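Local coordinates for protein transcriptional regulator (Saccharomonospora viridis, PDB 4NEL) that probably binds operator DNA as a TetR-family transcriptional repressor, its ligand-binding domain holding N,N-dimethylmethanamine in this crystal, at residues A[14-19]-A[96-101]; A[49-54]-A[111-116]. All blocks are in the same frame, centred on the assembly; numbering follows the deposited sequence.

Contact 1: residues A[14-19]-A[96-101]; sequences LIARRG and EWSVWL
S98 puts its hydroxyl on a lone pair of the A16 carbonyl: its side chain leaves the backbone toward helix 2-18, and with the hydroxyl anti to the backbone N (chi1 172°) OG is carried out to that oxygen. The hydroxyl is the donor, and S98 OG lies 2.6 Å from A16 O. The approach is in the carbonyl plane, with a C=O···OG angle of 124°. S98 CB follows its hydroxyl in, 3.3 Å from A16 O, so the oxygen is approached by both atoms of one short side chain. This carbonyl lies at the C-terminal end of its helix, where G19, with positive phi, is the first residue to leave helical geometry; the serine therefore serves a carbonyl near the end of the helical ladder. The two short axes cross at 82° and come within 8.2 Å, in keeping with a small patch of contact. In the TetR fold this is a junction between the first helix of the DNA-binding domain and a helix of the ligand-binding domain. A16 CA and S98 CA are the nearest alpha carbons, 5.2 Å apart, consistent with the small side chains at these positions. Beside the polar bond, V99 presents a single branch: CG2, anti to the carbonyl carbon, rests 3.8 Å from A16 CB, and the same V99 CG2 lies 4.2 Å from I15 CG2. The methyl thus spans the two consecutive residues of helix 2-18. Two further polar links join the same helices, a hydrogen bond from Q102 NE2 to I15 O and a salt bridge between R17 and D95. V99 also touches N57 of helix 46-69, and its side chain is about 10 Å from the bound N,N-dimethylmethanamine.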
loop_
_atom_site.group_PDB
_atom_site.type_symbol
_atom_site.label_atom_id
_atom_site.label_comp_id
_atom_site.label_asym_id
_atom_site.label_seq_id
_atom_site.Cartn_x
_atom_site.Cartn_y
_atom_site.Cartn_z
ATOM N N LEU A 14 -15.044 12.171 -5.471
ATOM C CA LEU A 14 -15.952 11.084 -5.050
ATOM C C LEU A 14 -15.221 9.774 -4.934
ATOM O O LEU A 14 -15.468 9.000 -4.021
ATOM C CB LEU A 14 -17.133 10.929 -6.012
ATOM C CG LEU A 14 -18.174 12.042 -5.915
ATOM C CD1 LEU A 14 -19.193 11.899 -7.039
ATOM C CD2 LEU A 14 -18.825 12.025 -4.552
ATOM N N ILE A 15 -14.320 9.518 -5.881
ATOM C CA ILE A 15 -13.493 8.329 -5.847
ATOM C C ILE A 15 -12.675 8.293 -4.567
ATOM O O ILE A 15 -12.609 7.286 -3.846
ATOM C CB ILE A 15 -12.563 8.258 -7.084
ATOM C CG1 ILE A 15 -13.428 7.942 -8.298
ATOM C CG2 ILE A 15 -11.520 7.175 -6.872
ATOM C CD1 ILE A 15 -12.706 7.900 -9.623
ATOM N N ALA A 16 -12.033 9.403 -4.310
ATOM C CA ALA A 16 -11.185 9.567 -3.160
ATOM C C ALA A 16 -11.938 9.356 -1.846
ATOM O O ALA A 16 -11.436 8.651 -0.938
ATOM C CB ALA A 16 -10.523 10.949 -3.186
ATOM N N ARG A 17 -13.157 9.874 -1.774
ATOM C CA ARG A 17 -13.899 9.827 -0.512
ATOM C C ARG A 17 -14.775 8.605 -0.332
ATOM O O ARG A 17 -14.949 8.128 0.811
ATOM C CB ARG A 17 -14.781 11.045 -0.395
ATOM C CG ARG A 17 -14.085 12.376 -0.523
ATOM C CD ARG A 17 -13.606 12.970 0.779
ATOM N NE ARG A 17 -12.812 14.154 0.467
ATOM C CZ ARG A 17 -13.256 15.410 0.482
ATOM N NH1 ARG A 17 -12.413 16.397 0.186
ATOM N NH2 ARG A 17 -14.522 15.701 0.812
ATOM N N ARG A 18 -15.372 8.119 -1.424
ATOM C CA ARG A 18 -16.302 6.973 -1.328
ATOM C C ARG A 18 -15.748 5.704 -1.864
ATOM O O ARG A 18 -16.211 4.643 -1.500
ATOM C CB ARG A 18 -17.594 7.227 -2.093
ATOM C CG ARG A 18 -18.337 8.421 -1.599
ATOM C CD ARG A 18 -19.641 8.643 -2.346
ATOM N NE ARG A 18 -20.130 9.966 -1.961
ATOM C CZ ARG A 18 -21.199 10.572 -2.463
ATOM N NH1 ARG A 18 -21.937 9.980 -3.392
ATOM N NH2 ARG A 18 -21.525 11.784 -2.015
ATOM N N GLY A 19 -14.833 5.816 -2.816
ATOM C CA GLY A 19 -14.237 4.654 -3.414
ATOM C C GLY A 19 -14.828 4.476 -4.780
ATOM O O GLY A 19 -16.051 4.530 -4.958
ATOM N N GLU A 96 -5.464 12.438 -2.491
ATOM C CA GLU A 96 -4.558 11.858 -3.477
ATOM C C GLU A 96 -4.125 10.459 -3.042
ATOM O O GLU A 96 -4.075 9.538 -3.866
ATOM C CB GLU A 96 -3.343 12.730 -3.662
ATOM C CG GLU A 96 -3.638 13.959 -4.497
ATOM C CD GLU A 96 -2.475 14.919 -4.545
ATOM O OE1 GLU A 96 -1.329 14.482 -4.737
ATOM O OE2 GLU A 96 -2.713 16.130 -4.381
ATOM N N TRP A 97 -3.807 10.289 -1.762
ATOM C CA TRP A 97 -3.396 8.964 -1.257
ATOM C C TRP A 97 -4.500 7.923 -1.381
ATOM O O TRP A 97 -4.224 6.800 -1.715
ATOM C CB TRP A 97 -2.930 9.031 0.187
ATOM C CG TRP A 97 -1.533 9.438 0.363
ATOM C CD1 TRP A 97 -1.035 10.699 0.340
ATOM C CD2 TRP A 97 -0.431 8.577 0.597
ATOM N NE1 TRP A 97 0.293 10.685 0.546
ATOM C CE2 TRP A 97 0.707 9.381 0.691
ATOM C CE3 TRP A 97 -0.280 7.205 0.639
ATOM C CZ2 TRP A 97 1.985 8.863 0.889
ATOM C CZ3 TRP A 97 0.991 6.691 0.912
ATOM C CH2 TRP A 97 2.104 7.528 1.011
ATOM N N SER A 98 -5.743 8.285 -1.072
ATOM C CA SER A 98 -6.876 7.379 -1.267
ATOM C C SER A 98 -6.973 6.918 -2.713
ATOM O O SER A 98 -7.232 5.760 -2.972
ATOM C CB SER A 98 -8.163 8.042 -0.878
ATOM O OG SER A 98 -9.264 7.238 -1.244
ATOM N N VAL A 99 -6.745 7.834 -3.664
ATOM C CA VAL A 99 -6.771 7.471 -5.071
ATOM C C VAL A 99 -5.578 6.548 -5.408
ATOM O O VAL A 99 -5.742 5.544 -6.136
ATOM C CB VAL A 99 -6.856 8.731 -5.981
ATOM C CG1 VAL A 99 -6.706 8.376 -7.457
ATOM C CG2 VAL A 99 -8.155 9.487 -5.811
ATOM N N TRP A 100 -4.390 6.819 -4.856
ATOM C CA TRP A 100 -3.228 5.965 -5.136
ATOM C C TRP A 100 -3.453 4.544 -4.593
ATOM O O TRP A 100 -3.102 3.570 -5.235
ATOM C CB TRP A 100 -1.948 6.501 -4.525
ATOM C CG TRP A 100 -1.348 7.639 -5.224
ATOM C CD1 TRP A 100 -1.153 8.891 -4.727
ATOM C CD2 TRP A 100 -0.841 7.652 -6.574
ATOM N NE1 TRP A 100 -0.541 9.678 -5.675
ATOM C CE2 TRP A 100 -0.357 8.946 -6.821
ATOM C CE3 TRP A 100 -0.755 6.689 -7.597
ATOM C CZ2 TRP A 100 0.225 9.308 -8.045
ATOM C CZ3 TRP A 100 -0.173 7.051 -8.810
ATOM C CH2 TRP A 100 0.304 8.350 -9.019
ATOM N N LEU A 101 -4.021 4.447 -3.396
ATOM C CA LEU A 101 -4.342 3.167 -2.810
ATOM C C LEU A 101 -5.212 2.347 -3.723
ATOM O O LEU A 101 -5.004 1.168 -3.894
ATOM C CB LEU A 101 -5.073 3.374 -1.481
ATOM C CG LEU A 101 -4.267 3.091 -0.239
ATOM C CD1 LEU A 101 -4.003 1.583 -0.240
ATOM C CD2 LEU A 101 -2.974 3.938 -0.112
#

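Contact 2: residues A[49-54]-A[111-116]; sequences ILLEAL and PKIRDL
L51 directs its CD1 methyl onto the CD1 methyl of I113, and the two are modelled 3.3 Å apart, a spacing shorter than two methyls normally keep and so doubtful in detail; the two side chains meet at a slant. The same I113 methyl is also approached from L50, whose CD2 lies 4.0 Å away and whose side chain runs roughly at right angles to the isoleucine. I113 places CG1 anti to its carbonyl carbon (chi1 -74°), and with chi2 -65° this sets CD1 against both L50 and L51. The other branch of L51 is used differently: K112, bent at chi3, crosses the leucine almost perpendicularly and brings CE and NZ up to its CD2, with K112 NZ 3.5 Å from L51 CD2, on the exposed margin of the apolar patch. One turn further along, L54 and L116 point toward each other and meet tip to tip, L54 CD2 lying 3.7 Å from L116 CD1. Both have CG anti to the backbone N, which extends them across the gap. Such reach is needed, since the axes of the two short segments are 10.6 Å apart and run nearly parallel, at 5°. Helix 92-107 adds V103 and S107 against I113, and the L54 side chain is about 8 Å from the bound N,N-dimethylmethanamine. The arrangement is apolar side-by-side helix packing, joining helix 46-69, which leads out of the TetR-type DNA-binding domain, to the start of helix 111-137 in the ligand-binding domain.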
loop_
_atom_site.group_PDB
_atom_site.type_symbol
_atom_site.label_atom_id
_atom_site.label_comp_id
_atom_site.label_asym_id
_atom_site.label_seq_id
_atom_site.Cartn_x
_atom_site.Cartn_y
_atom_site.Cartn_z
ATOM N N ILE A 49 -13.082 7.112 -16.203
ATOM C CA ILE A 49 -13.066 8.014 -15.085
ATOM C C ILE A 49 -11.890 7.623 -14.164
ATOM O O ILE A 49 -11.109 8.479 -13.747
ATOM C CB ILE A 49 -14.475 8.034 -14.396
ATOM C CG1 ILE A 49 -15.476 8.646 -15.388
ATOM C CG2 ILE A 49 -14.470 8.826 -13.093
ATOM C CD1 ILE A 49 -16.909 8.644 -14.921
ATOM N N LEU A 50 -11.717 6.341 -13.863
ATOM C CA LEU A 50 -10.613 5.987 -12.965
ATOM C C LEU A 50 -9.280 6.349 -13.584
ATOM O O LEU A 50 -8.351 6.799 -12.892
ATOM C CB LEU A 50 -10.640 4.523 -12.612
ATOM C CG LEU A 50 -9.494 4.143 -11.700
ATOM C CD1 LEU A 50 -9.575 4.945 -10.405
ATOM C CD2 LEU A 50 -9.526 2.655 -11.429
ATOM N N LEU A 51 -9.172 6.147 -14.903
ATOM C CA LEU A 51 -7.977 6.515 -15.654
ATOM C C LEU A 51 -7.664 7.992 -15.550
ATOM O O LEU A 51 -6.534 8.389 -15.291
ATOM C CB LEU A 51 -8.237 6.200 -17.135
ATOM C CG LEU A 51 -7.201 5.404 -17.864
ATOM C CD1 LEU A 51 -6.818 4.166 -17.056
ATOM C CD2 LEU A 51 -7.792 5.012 -19.224
ATOM N N GLU A 52 -8.649 8.820 -15.818
ATOM C CA GLU A 52 -8.465 10.252 -15.671
ATOM C C GLU A 52 -8.226 10.662 -14.213
ATOM O O GLU A 52 -7.520 11.624 -13.956
ATOM C CB GLU A 52 -9.650 10.987 -16.257
ATOM C CG GLU A 52 -9.769 10.842 -17.755
ATOM C CD GLU A 52 -8.601 11.442 -18.534
ATOM O OE1 GLU A 52 -8.118 12.556 -18.193
ATOM O OE2 GLU A 52 -8.181 10.796 -19.520
ATOM N N ALA A 53 -8.791 9.924 -13.244
ATOM C CA ALA A 53 -8.524 10.188 -11.806
ATOM C C ALA A 53 -7.024 10.011 -11.526
ATOM O O ALA A 53 -6.401 10.831 -10.852
ATOM C CB ALA A 53 -9.349 9.264 -10.919
ATOM N N LEU A 54 -6.447 8.937 -12.047
ATOM C CA LEU A 54 -4.992 8.691 -11.952
ATOM C C LEU A 54 -4.209 9.789 -12.663
ATOM O O LEU A 54 -3.224 10.303 -12.133
ATOM C CB LEU A 54 -4.641 7.311 -12.515
ATOM C CG LEU A 54 -3.161 6.964 -12.758
ATOM C CD1 LEU A 54 -2.247 7.246 -11.575
ATOM C CD2 LEU A 54 -3.091 5.491 -13.146
ATOM N N PRO A 111 -4.159 -3.939 -16.906
ATOM C CA PRO A 111 -2.913 -3.518 -17.562
ATOM C C PRO A 111 -2.742 -2.010 -17.795
ATOM O O PRO A 111 -1.654 -1.504 -17.531
ATOM C CB PRO A 111 -2.954 -4.250 -18.906
ATOM C CG PRO A 111 -4.295 -4.897 -18.999
ATOM C CD PRO A 111 -4.762 -5.088 -17.598
ATOM N N LYS A 112 -3.767 -1.305 -18.299
ATOM C CA LYS A 112 -3.630 0.158 -18.574
ATOM C C LYS A 112 -3.402 0.976 -17.332
ATOM O O LYS A 112 -2.628 1.936 -17.362
ATOM C CB LYS A 112 -4.825 0.784 -19.318
ATOM C CG LYS A 112 -4.764 0.781 -20.841
ATOM C CD LYS A 112 -5.790 1.756 -21.438
ATOM C CE LYS A 112 -7.201 1.568 -20.849
ATOM N NZ LYS A 112 -8.297 2.382 -21.468
ATOM N N ILE A 113 -4.123 0.647 -16.256
ATOM C CA ILE A 113 -3.930 1.340 -14.991
ATOM C C ILE A 113 -2.486 1.093 -14.548
ATOM O O ILE A 113 -1.776 2.014 -14.106
ATOM C CB ILE A 113 -4.932 0.835 -13.907
ATOM C CG1 ILE A 113 -6.350 1.362 -14.187
ATOM C CG2 ILE A 113 -4.495 1.238 -12.522
ATOM C CD1 ILE A 113 -6.518 2.869 -14.082
ATOM N N ARG A 114 -2.081 -0.169 -14.678
ATOM C CA ARG A 114 -0.752 -0.643 -14.256
ATOM C C ARG A 114 0.346 0.131 -14.996
ATOM O O ARG A 114 1.247 0.695 -14.373
ATOM C CB ARG A 114 -0.626 -2.175 -14.494
ATOM C CG ARG A 114 0.634 -2.846 -13.952
ATOM C CD ARG A 114 0.743 -4.342 -14.305
ATOM N NE ARG A 114 -0.437 -5.118 -13.891
ATOM C CZ ARG A 114 -1.308 -5.761 -14.700
ATOM N NH1 ARG A 114 -1.136 -5.817 -16.025
ATOM N NH2 ARG A 114 -2.358 -6.407 -14.177
ATOM N N ASP A 115 0.263 0.149 -16.322
ATOM C CA ASP A 115 1.246 0.891 -17.176
ATOM C C ASP A 115 1.368 2.337 -16.751
ATOM O O ASP A 115 2.462 2.855 -16.523
ATOM C CB ASP A 115 0.806 0.886 -18.631
ATOM C CG ASP A 115 0.716 -0.495 -19.203
ATOM O OD1 ASP A 115 1.363 -1.412 -18.641
ATOM O OD2 ASP A 115 0.004 -0.661 -20.220
ATOM N N LEU A 116 0.214 2.970 -16.584
ATOM C CA LEU A 116 0.167 4.359 -16.209
ATOM C C LEU A 116 0.705 4.530 -14.771
ATOM O O LEU A 116 1.527 5.437 -14.530
ATOM C CB LEU A 116 -1.268 4.868 -16.378
ATOM C CG LEU A 116 -1.499 6.362 -16.686
ATOM C CD1 LEU A 116 -2.993 6.688 -16.685
ATOM C CD2 LEU A 116 -0.761 7.285 -15.725
#

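Both contacts join the N-terminal DNA-binding part of the chain to the ligand-binding part, but by different geometry and chemistry. Contact 1 is wholly buried, small (164 Å²) and steeply crossed, and its centre is a side-chain-to-backbone hydrogen bond; contact 2 is larger (352 Å²), nearly parallel and apolar, with exposed K112 at its margin. They use four different helices, yet they touch: I15 CD1 packs 3.8 Å from A53 CB, and W100 CZ3 lies 3.5 Å from L54 CD1. Helix 46-69 thus lies against both helix 2-18 and helix 92-107, while helices 92-107 and 111-137 are consecutive in sequence, and the centres of the two contacts are about 13 Å apart.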